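Local structure of predicted acyltransferase with acyl-CoA N-acyltransferase domain (Escherichia coli, 4RS2) at residues L93-K98 with Q102-Q107. The protein binds coenzyme A and probably transfers an acyl group from acyl-CoA to an acceptor nitrogen, as a member of the GNAT acetyltransferase family. Residues are numbered along the deposited sequence; the frame is centred on the assembly and turned at random.
Sequences LAVDEK and QGLARQ. With COA (coenzyme A), chain C.
Part of the coenzyme A site of the GNAT fold is formed where the end of strand 87-95 meets the pyrophosphate-binding loop and the first turn of helix 104-118. Val95 makes the main apolar contact: its CG2 lies 4.0 Å from Ala105 CB and 4.1 Å from Leu104 CB, and the Val95 and Leu104 side chains cross at about a right angle. CG1, anti to the backbone N (chi1 171°), runs instead toward Leu104 CD1 and the phosphate oxygen O4A of coenzyme A. Two residues earlier in the strand, Leu93 CD2 touches the same Ala105 CB at 4.2 Å. No direct hydrogen bond joins the two segments; the cofactor bridges them. Val95 N gives an almost straight bond to the pantetheine carbonyl O9P (2.9 Å), while Gly103 N donates a hydrogen bond (2.7 Å) to O1A of the diphosphate. O2A, on the same phosphorus as O1A, accepts a nearly straight hydrogen bond from Arg106 N (N-H...O 169°) and a weak, strongly bent one from Ala105 N, an arrangement in which the helix N-terminus would favour the negative charge. Bent at chi3 (-79°), the Arg106 side chain brings its guanidinium edge to the 3'-phosphate, with NE bonded to O7A and NH2 to O8A. At the outer end, a water accepts from Gln102 NE2 and donates weakly to Lys98 O, while Asp96 OD1 accepts a hydrogen bond from Lys98 N, forming an Asx turn. The contact lies within the beta-alpha-beta unit that continues to strand 123-127; Leu93 and Leu104 also pack on strand 69-80, and Ala94 and Asp96 meet helix 27-37.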
# COMPACT_ATOMS: atom_id res chain seq x y z
N LEU A 93 3.60 3.06 -1.66
CA LEU A 93 2.75 3.54 -2.74
C LEU A 93 3.56 4.55 -3.50
O LEU A 93 4.02 5.55 -2.93
CB LEU A 93 1.48 4.20 -2.19
CG LEU A 93 0.60 4.90 -3.23
CD1 LEU A 93 0.08 3.87 -4.21
CD2 LEU A 93 -0.55 5.65 -2.55
N ALA A 94 3.75 4.31 -4.79
CA ALA A 94 4.58 5.19 -5.59
C ALA A 94 4.13 5.29 -7.02
O ALA A 94 3.72 4.31 -7.61
CB ALA A 94 6.02 4.72 -5.54
N VAL A 95 4.21 6.51 -7.53
CA VAL A 95 3.99 6.74 -8.95
C VAL A 95 5.19 7.52 -9.49
O VAL A 95 5.65 8.50 -8.87
CB VAL A 95 2.67 7.49 -9.19
CG1 VAL A 95 2.55 7.93 -10.64
CG2 VAL A 95 1.49 6.64 -8.75
N ASP A 96 5.70 7.06 -10.64
CA ASP A 96 6.85 7.71 -11.29
C ASP A 96 6.53 9.19 -11.52
O ASP A 96 5.46 9.51 -11.95
CB ASP A 96 7.17 7.02 -12.60
CG ASP A 96 8.47 7.50 -13.22
OD1 ASP A 96 8.64 8.72 -13.47
OD2 ASP A 96 9.33 6.65 -13.55
N GLU A 97 7.49 10.05 -11.22
CA GLU A 97 7.30 11.49 -11.35
C GLU A 97 6.75 11.87 -12.74
O GLU A 97 5.95 12.81 -12.85
CB GLU A 97 8.62 12.22 -11.01
CG GLU A 97 8.45 13.72 -10.78
CD GLU A 97 9.63 14.37 -10.05
OE1 GLU A 97 10.48 13.65 -9.46
OE2 GLU A 97 9.70 15.62 -10.08
N LYS A 98 7.11 11.13 -13.79
CA LYS A 98 6.59 11.40 -15.16
C LYS A 98 5.08 11.18 -15.35
O LYS A 98 4.49 11.64 -16.36
CB LYS A 98 7.27 10.50 -16.19
CG LYS A 98 8.79 10.61 -16.24
CD LYS A 98 9.38 9.75 -17.35
CE LYS A 98 10.91 9.68 -17.30
NZ LYS A 98 11.72 10.93 -17.24
N GLN A 102 -2.11 12.00 -12.61
CA GLN A 102 -2.96 11.36 -13.62
C GLN A 102 -4.01 10.43 -13.01
O GLN A 102 -4.77 9.78 -13.74
CB GLN A 102 -2.12 10.58 -14.64
CG GLN A 102 -1.20 11.43 -15.47
CD GLN A 102 -0.43 10.66 -16.54
OE1 GLN A 102 -0.75 9.50 -16.84
NE2 GLN A 102 0.62 11.26 -17.05
N GLY A 103 -4.04 10.35 -11.67
CA GLY A 103 -4.98 9.49 -10.98
C GLY A 103 -4.52 8.04 -10.78
O GLY A 103 -5.30 7.20 -10.36
N LEU A 104 -3.26 7.73 -11.08
CA LEU A 104 -2.75 6.38 -10.97
C LEU A 104 -2.64 5.89 -9.52
O LEU A 104 -2.86 4.71 -9.27
CB LEU A 104 -1.38 6.25 -11.65
CG LEU A 104 -1.33 6.18 -13.16
CD1 LEU A 104 0.13 6.19 -13.58
CD2 LEU A 104 -2.02 4.89 -13.62
N ALA A 105 -2.30 6.75 -8.56
CA ALA A 105 -2.25 6.31 -7.17
C ALA A 105 -3.66 5.97 -6.69
O ALA A 105 -3.88 4.93 -6.08
CB ALA A 105 -1.63 7.33 -6.27
N ARG A 106 -4.61 6.85 -6.99
CA ARG A 106 -6.00 6.57 -6.68
C ARG A 106 -6.44 5.22 -7.22
O ARG A 106 -7.05 4.43 -6.51
CB ARG A 106 -6.91 7.67 -7.23
CG ARG A 106 -8.39 7.43 -6.98
CD ARG A 106 -9.19 8.67 -7.36
NE ARG A 106 -9.15 9.72 -6.36
CZ ARG A 106 -9.88 9.71 -5.25
NH1 ARG A 106 -10.70 8.70 -5.00
NH2 ARG A 106 -9.80 10.70 -4.38
N GLN A 107 -6.14 4.97 -8.49
CA GLN A 107 -6.49 3.69 -9.11
C GLN A 107 -5.79 2.49 -8.48
O GLN A 107 -6.41 1.45 -8.31
CB GLN A 107 -6.18 3.74 -10.60
CG GLN A 107 -7.09 4.70 -11.34
CD GLN A 107 -6.63 5.06 -12.75
OE1 GLN A 107 -5.45 4.97 -13.09
NE2 GLN A 107 -7.58 5.51 -13.56
N1A COA C . -0.62 15.18 -0.51
C2A COA C . -1.97 15.19 -0.57
N3A COA C . -2.65 14.75 -1.64
C4A COA C . -1.98 14.24 -2.71
C5A COA C . -0.52 14.19 -2.71
C6A COA C . 0.15 14.70 -1.51
N6A COA C . 1.50 14.66 -1.47
N7A COA C . -0.14 13.67 -3.88
C8A COA C . -1.26 13.39 -4.58
N9A COA C . -2.34 13.76 -3.90
C1B COA C . -3.73 13.58 -4.31
C2B COA C . -4.08 14.09 -5.70
O2B COA C . -4.23 15.52 -5.73
C3B COA C . -5.34 13.33 -5.97
O3B COA C . -6.43 13.93 -5.26
P3B COA C . -7.98 13.56 -5.58
O7A COA C . -8.01 12.34 -6.47
O8A COA C . -8.66 13.40 -4.27
O9A COA C . -8.48 14.78 -6.28
C4B COA C . -5.06 11.97 -5.33
O4B COA C . -3.98 12.17 -4.40
C5B COA C . -4.67 10.91 -6.34
O5B COA C . -3.64 11.41 -7.19
P1A COA C . -2.89 10.53 -8.31
O1A COA C . -2.71 11.34 -9.56
O2A COA C . -3.57 9.19 -8.33
O3A COA C . -1.44 10.30 -7.64
P2A COA C . -0.04 11.04 -7.94
O4A COA C . 0.43 10.79 -9.31
O5A COA C . -0.10 12.50 -7.54
O6A COA C . 0.89 10.20 -6.94
CBP COA C . 2.14 9.77 -4.91
CCP COA C . 0.93 10.44 -5.54
CDP COA C . 2.21 10.08 -3.42
CEP COA C . 1.96 8.28 -5.11
CAP COA C . 3.39 10.29 -5.65
OAP COA C . 3.52 11.73 -5.50
C9P COA C . 4.68 9.63 -5.23
O9P COA C . 5.03 8.53 -5.69
N8P COA C . 5.45 10.35 -4.41
C7P COA C . 6.76 9.88 -4.00
C6P COA C . 6.65 8.93 -2.83
C5P COA C . 6.16 9.68 -1.62
O5P COA C . 5.00 9.59 -1.25
N4P COA C . 7.06 10.42 -0.99
C3P COA C . 6.78 11.10 0.26
C2P COA C . 7.86 10.77 1.29
S1P COA C . 7.13 10.52 2.93
O HOH W 1 1.81 13.48 -15.61